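Local coordinates for protein putative nudix hydrolase family member (Chromobacterium violaceum, PDB 3F13) that is probably a magnesium-dependent Nudix-family hydrolase, though its own substrate and reaction remain unassigned, at residues R18-I23 with N82-Y87; H77-N82 with F117-A122. All blocks are in the same frame, centred on the assembly; numbering follows the deposited sequence.

Interaction 1 of 2, residues R18-I23 with N82-Y87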
loop_
_atom_site.group_PDB
_atom_site.type_symbol
_atom_site.label_atom_id
_atom_site.label_comp_id
_atom_site.label_asym_id
_atom_site.label_seq_id
_atom_site.Cartn_x
_atom_site.Cartn_y
_atom_site.Cartn_z
ATOM N N ARG B 18 8.269 14.330 -0.634
ATOM C CA ARG B 18 9.104 13.142 -0.536
ATOM C C ARG B 18 8.266 12.034 0.056
ATOM O O ARG B 18 7.314 12.329 0.789
ATOM C CB ARG B 18 10.333 13.382 0.337
ATOM C CG ARG B 18 11.321 14.370 -0.315
ATOM C CD ARG B 18 12.615 14.466 0.457
ATOM N NE ARG B 18 13.408 13.233 0.436
ATOM C CZ ARG B 18 14.464 13.058 -0.357
ATOM N NH1 ARG B 18 15.129 11.912 -0.317
ATOM N NH2 ARG B 18 14.834 14.020 -1.198
ATOM N N ALA B 19 8.591 10.782 -0.278
ATOM C CA ALA B 19 7.975 9.634 0.431
ATOM C C ALA B 19 9.055 8.994 1.293
ATOM O O ALA B 19 10.214 8.955 0.887
ATOM C CB ALA B 19 7.402 8.581 -0.547
ATOM N N THR B 20 8.700 8.468 2.465
ATOM C CA THR B 20 9.709 7.851 3.309
ATOM C C THR B 20 9.104 6.552 3.807
ATOM O O THR B 20 7.905 6.571 4.155
ATOM C CB THR B 20 10.016 8.773 4.500
ATOM O OG1 THR B 20 10.705 9.935 3.998
ATOM C CG2 THR B 20 10.872 8.060 5.570
ATOM N N ALA B 21 9.879 5.454 3.803
ATOM C CA ALA B 21 9.378 4.113 4.246
ATOM C C ALA B 21 9.927 3.688 5.577
ATOM O O ALA B 21 11.136 3.807 5.834
ATOM C CB ALA B 21 9.758 3.021 3.226
ATOM N N ILE B 22 9.049 3.139 6.392
ATOM C CA ILE B 22 9.458 2.427 7.582
ATOM C C ILE B 22 9.219 0.975 7.274
ATOM O O ILE B 22 8.065 0.569 7.116
ATOM C CB ILE B 22 8.586 2.780 8.785
ATOM C CG1 ILE B 22 8.871 4.212 9.274
ATOM C CG2 ILE B 22 8.823 1.716 9.895
ATOM C CD1 ILE B 22 9.218 5.183 8.223
ATOM N N ILE B 23 10.307 0.200 7.128
ATOM C CA ILE B 23 10.221 -1.219 6.820
ATOM C C ILE B 23 10.824 -2.019 7.961
ATOM O O ILE B 23 12.036 -1.957 8.179
ATOM C CB ILE B 23 11.009 -1.548 5.550
ATOM C CG1 ILE B 23 10.352 -0.865 4.363
ATOM C CG2 ILE B 23 11.044 -3.066 5.302
ATOM C CD1 ILE B 23 11.298 -0.794 3.134
ATOM N N ASN B 82 11.475 19.972 2.709
ATOM C CA ASN B 82 10.742 18.814 2.208
ATOM C C ASN B 82 9.455 18.529 2.983
ATOM O O ASN B 82 9.368 18.769 4.204
ATOM C CB ASN B 82 11.667 17.602 2.249
ATOM C CG ASN B 82 12.836 17.769 1.284
ATOM O OD1 ASN B 82 12.641 18.140 0.124
ATOM N ND2 ASN B 82 14.035 17.563 1.765
ATOM N N ALA B 83 8.443 18.044 2.273
ATOM C CA ALA B 83 7.231 17.555 2.924
ATOM C C ALA B 83 7.130 16.034 2.759
ATOM O O ALA B 83 6.852 15.565 1.671
ATOM C CB ALA B 83 5.978 18.242 2.363
ATOM N N HIS B 84 7.355 15.267 3.839
ATOM C CA HIS B 84 7.380 13.824 3.704
ATOM C C HIS B 84 6.001 13.263 3.979
ATOM O O HIS B 84 5.312 13.756 4.879
ATOM C CB HIS B 84 8.295 13.178 4.764
ATOM C CG HIS B 84 9.749 13.508 4.602
ATOM N ND1 HIS B 84 10.678 12.604 4.131
ATOM C CD2 HIS B 84 10.432 14.646 4.866
ATOM C CE1 HIS B 84 11.876 13.168 4.125
ATOM N NE2 HIS B 84 11.755 14.404 4.578
ATOM N N LYS B 85 5.581 12.272 3.203
ATOM C CA LYS B 85 4.581 11.319 3.742
ATOM C C LYS B 85 5.327 10.075 4.185
ATOM O O LYS B 85 6.181 9.546 3.458
ATOM C CB LYS B 85 3.494 10.959 2.740
ATOM C CG LYS B 85 2.423 12.046 2.605
ATOM C CD LYS B 85 1.308 11.664 1.680
ATOM C CE LYS B 85 0.289 12.789 1.653
ATOM N NZ LYS B 85 -0.311 13.061 3.003
ATOM N N VAL B 86 4.971 9.569 5.365
ATOM C CA VAL B 86 5.671 8.431 5.930
ATOM C C VAL B 86 4.759 7.210 5.937
ATOM O O VAL B 86 3.625 7.333 6.386
ATOM C CB VAL B 86 6.071 8.758 7.397
ATOM C CG1 VAL B 86 6.834 7.576 8.058
ATOM C CG2 VAL B 86 6.954 10.006 7.398
ATOM N N TYR B 87 5.256 6.056 5.475
ATOM C CA TYR B 87 4.447 4.829 5.332
ATOM C C TYR B 87 5.143 3.612 5.935
ATOM O O TYR B 87 6.355 3.411 5.719
ATOM C CB TYR B 87 4.252 4.449 3.855
ATOM C CG TYR B 87 3.753 5.568 2.964
ATOM C CD1 TYR B 87 2.406 5.635 2.597
ATOM C CD2 TYR B 87 4.619 6.563 2.495
ATOM C CE1 TYR B 87 1.918 6.633 1.791
ATOM C CE2 TYR B 87 4.125 7.589 1.643
ATOM C CZ TYR B 87 2.759 7.626 1.338
ATOM O OH TYR B 87 2.247 8.616 0.492
#

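Interaction 2 of 2, residues H77-N82 with F117-A122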
loop_
_atom_site.group_PDB
_atom_site.type_symbol
_atom_site.label_atom_id
_atom_site.label_comp_id
_atom_site.label_asym_id
_atom_site.label_seq_id
_atom_site.Cartn_x
_atom_site.Cartn_y
_atom_site.Cartn_z
ATOM N N HIS B 77 5.591 14.511 7.684
ATOM C CA HIS B 77 6.670 15.071 8.457
ATOM C C HIS B 77 7.238 16.208 7.609
ATOM O O HIS B 77 7.768 15.948 6.529
ATOM C CB HIS B 77 7.757 14.028 8.663
ATOM C CG HIS B 77 8.942 14.539 9.414
ATOM N ND1 HIS B 77 8.981 14.592 10.787
ATOM C CD2 HIS B 77 10.128 15.027 8.983
ATOM C CE1 HIS B 77 10.143 15.088 11.174
ATOM N NE2 HIS B 77 10.856 15.366 10.098
ATOM N N ILE B 78 7.103 17.458 8.053
ATOM C CA ILE B 78 7.688 18.547 7.261
ATOM C C ILE B 78 9.007 19.058 7.860
ATOM O O ILE B 78 9.191 19.123 9.066
ATOM C CB ILE B 78 6.722 19.745 7.016
ATOM C CG1 ILE B 78 6.448 20.479 8.328
ATOM C CG2 ILE B 78 5.407 19.243 6.363
ATOM C CD1 ILE B 78 5.789 21.822 8.178
ATOM N N THR B 79 9.897 19.465 6.978
ATOM C CA THR B 79 11.151 20.093 7.393
ATOM C C THR B 79 11.259 21.388 6.582
ATOM O O THR B 79 10.354 21.711 5.820
ATOM C CB THR B 79 12.328 19.201 7.023
ATOM O OG1 THR B 79 12.602 19.390 5.635
ATOM C CG2 THR B 79 11.965 17.731 7.269
ATOM N N PRO B 80 12.390 22.108 6.698
ATOM C CA PRO B 80 12.388 23.407 6.023
ATOM C C PRO B 80 12.372 23.300 4.521
ATOM O O PRO B 80 11.930 24.245 3.866
ATOM C CB PRO B 80 13.683 24.077 6.529
ATOM C CG PRO B 80 13.886 23.459 7.930
ATOM C CD PRO B 80 13.502 21.977 7.659
ATOM N N PHE B 81 12.789 22.147 3.995
ATOM C CA PHE B 81 12.909 21.933 2.557
ATOM C C PHE B 81 11.929 20.940 1.915
ATOM O O PHE B 81 11.644 21.041 0.714
ATOM C CB PHE B 81 14.327 21.465 2.238
ATOM C CG PHE B 81 15.351 22.559 2.384
ATOM C CD1 PHE B 81 15.678 23.372 1.299
ATOM C CD2 PHE B 81 15.941 22.797 3.603
ATOM C CE1 PHE B 81 16.612 24.400 1.437
ATOM C CE2 PHE B 81 16.856 23.821 3.761
ATOM C CZ PHE B 81 17.193 24.630 2.674
ATOM N N ASN B 82 11.475 19.972 2.709
ATOM C CA ASN B 82 10.742 18.814 2.208
ATOM C C ASN B 82 9.455 18.529 2.983
ATOM O O ASN B 82 9.368 18.769 4.204
ATOM C CB ASN B 82 11.667 17.602 2.249
ATOM C CG ASN B 82 12.836 17.769 1.284
ATOM O OD1 ASN B 82 12.641 18.140 0.124
ATOM N ND2 ASN B 82 14.035 17.563 1.765
ATOM N N PHE B 117 20.700 10.432 9.852
ATOM C CA PHE B 117 20.254 11.741 9.500
ATOM C C PHE B 117 19.206 12.216 10.527
ATOM O O PHE B 117 18.376 11.438 10.995
ATOM C CB PHE B 117 19.680 11.755 8.096
ATOM C CG PHE B 117 19.437 13.126 7.593
ATOM C CD1 PHE B 117 20.475 13.866 7.033
ATOM C CD2 PHE B 117 18.188 13.717 7.741
ATOM C CE1 PHE B 117 20.263 15.163 6.590
ATOM C CE2 PHE B 117 17.966 15.013 7.312
ATOM C CZ PHE B 117 19.007 15.741 6.727
ATOM N N VAL B 118 19.269 13.490 10.893
ATOM C CA VAL B 118 18.390 14.067 11.916
ATOM C C VAL B 118 16.878 13.844 11.698
ATOM O O VAL B 118 16.187 13.381 12.589
ATOM C CB VAL B 118 18.615 15.588 12.041
ATOM C CG1 VAL B 118 18.633 16.235 10.676
ATOM C CG2 VAL B 118 17.510 16.198 12.913
ATOM N N GLU B 119 16.374 14.228 10.524
ATOM C CA GLU B 119 14.963 13.978 10.161
ATOM C C GLU B 119 14.591 12.487 10.165
ATOM O O GLU B 119 13.475 12.122 10.534
ATOM C CB GLU B 119 14.653 14.554 8.786
ATOM C CG GLU B 119 14.983 16.052 8.615
ATOM C CD GLU B 119 14.275 16.955 9.632
ATOM O OE1 GLU B 119 13.428 16.447 10.411
ATOM O OE2 GLU B 119 14.572 18.178 9.659
ATOM N N GLY B 120 15.518 11.635 9.719
ATOM C CA GLY B 120 15.352 10.178 9.839
ATOM C C GLY B 120 15.117 9.796 11.297
ATOM O O GLY B 120 14.215 9.017 11.625
ATOM N N ARG B 121 15.920 10.345 12.204
ATOM C CA ARG B 121 15.687 10.058 13.628
ATOM C C ARG B 121 14.367 10.602 14.142
ATOM O O ARG B 121 13.683 9.929 14.913
ATOM C CB ARG B 121 16.827 10.597 14.522
ATOM C CG ARG B 121 16.819 9.965 15.893
ATOM C CD ARG B 121 18.000 10.452 16.794
ATOM N NE ARG B 121 19.302 10.018 16.271
ATOM C CZ ARG B 121 19.959 8.932 16.666
ATOM N NH1 ARG B 121 19.445 8.130 17.586
ATOM N NH2 ARG B 121 21.143 8.640 16.129
ATOM N N ALA B 122 14.009 11.811 13.717
ATOM C CA ALA B 122 12.768 12.466 14.148
ATOM C C ALA B 122 11.592 11.591 13.743
ATOM O O ALA B 122 10.628 11.393 14.513
ATOM C CB ALA B 122 12.631 13.804 13.470
#

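Interaction 1 of 2, residues R18-I23 with N82-Y87
R18 and H84 open a parallel pairing of neighbouring strands in the mixed sheet of the Nudix fold, with T20 opposite V86 and A21 opposite Y87 further along. Five backbone hydrogen bonds zip the strands together. R18 N donates a hydrogen bond to A83 O, reaching that oxygen from above the carbonyl plane; A83 O also takes a bond from R52, so it has two donors. R18 O then accepts from K85 N at 3.0 Å, K85 O from T20 N at 2.9 Å, T20 O from Y87 N, and Y87 O from I22 N in a nearly straight bond of 2.8 Å. Side chains alternate between the faces. A19 is small enough to fit between Y87, whose CE2 meets A19 CB, and L56 of helix 52-64; K85, on the same face, sends its ammonium to a salt bridge with D76. On the other face lie R18, T20, H84 and V86, where CB of R18 sits over one face of the H84 imidazole, offset toward the rim, in a CH-pi contact. With its hydroxyl anti to the carbonyl carbon (chi1 -69°), T20 reaches that ring at its edge, OG1 lying 2.7 Å from H84 ND1 in a hydrogen bond.

Interaction 2 of 2, residues H77-N82 with F117-A122
The imidazole of H77 meets E119 at its edge, with the carboxylate oxygen OE1 lying in the ring plane, while the methyl of A122 approaches the same ring obliquely, its CB 3.6 Å from H77 CE1. Ring and carboxylate planes are turned 62° apart, and the NE2-H of H77 meets OE1 from above the carboxylate plane. The bond is nevertheless short and straight, 2.8 Å from NE2 to OE1 with 170° at the hydrogen. H77 can span the gap because its ring stands anti to the backbone N (chi1 178°), and E119 bends at chi2 to bring its acid down from the first turn of helix 118-132. The other carboxylate oxygen, OE2 of E119, lies 3.6 Å from T79 CB. Threonine suits this turn between strands 70-78 and 82-90 because its two branches divide the work: CG2 faces the helix, while OG1 accepts from F81 N and N82 N, an ST turn and an ST motif that fix the bend. The contact thus joins the end of a hairpin to a helix start at the protein surface. The bond holds the H77 ring with a hydrogen on NE2, and the carboxylate would probably favour the charged form if ND1 is protonated too.

How the interactions relate
From the N terminus, strand 16-25 comes first, and interaction 1 closes a loop of 58 residues when 82-87 returns beside it in parallel; helix 52-64 and strand 70-78 lie within that loop. Before the chain reaches 82-87 it passes through 77-82, the end of strand 70-78 and its turn, whose partner comes only with the start of helix 118-132. Interaction 2 closes this second loop across 34 residues, so the two loops cross. They share N82, and the hairpin of strands 70-78 and 82-90 couples them, probably through a hydrogen bond from H84 N to H77 O. Interaction 1 joins strands 16-25 and 82-90 within the sheet; interaction 2 fastens the later helix to it.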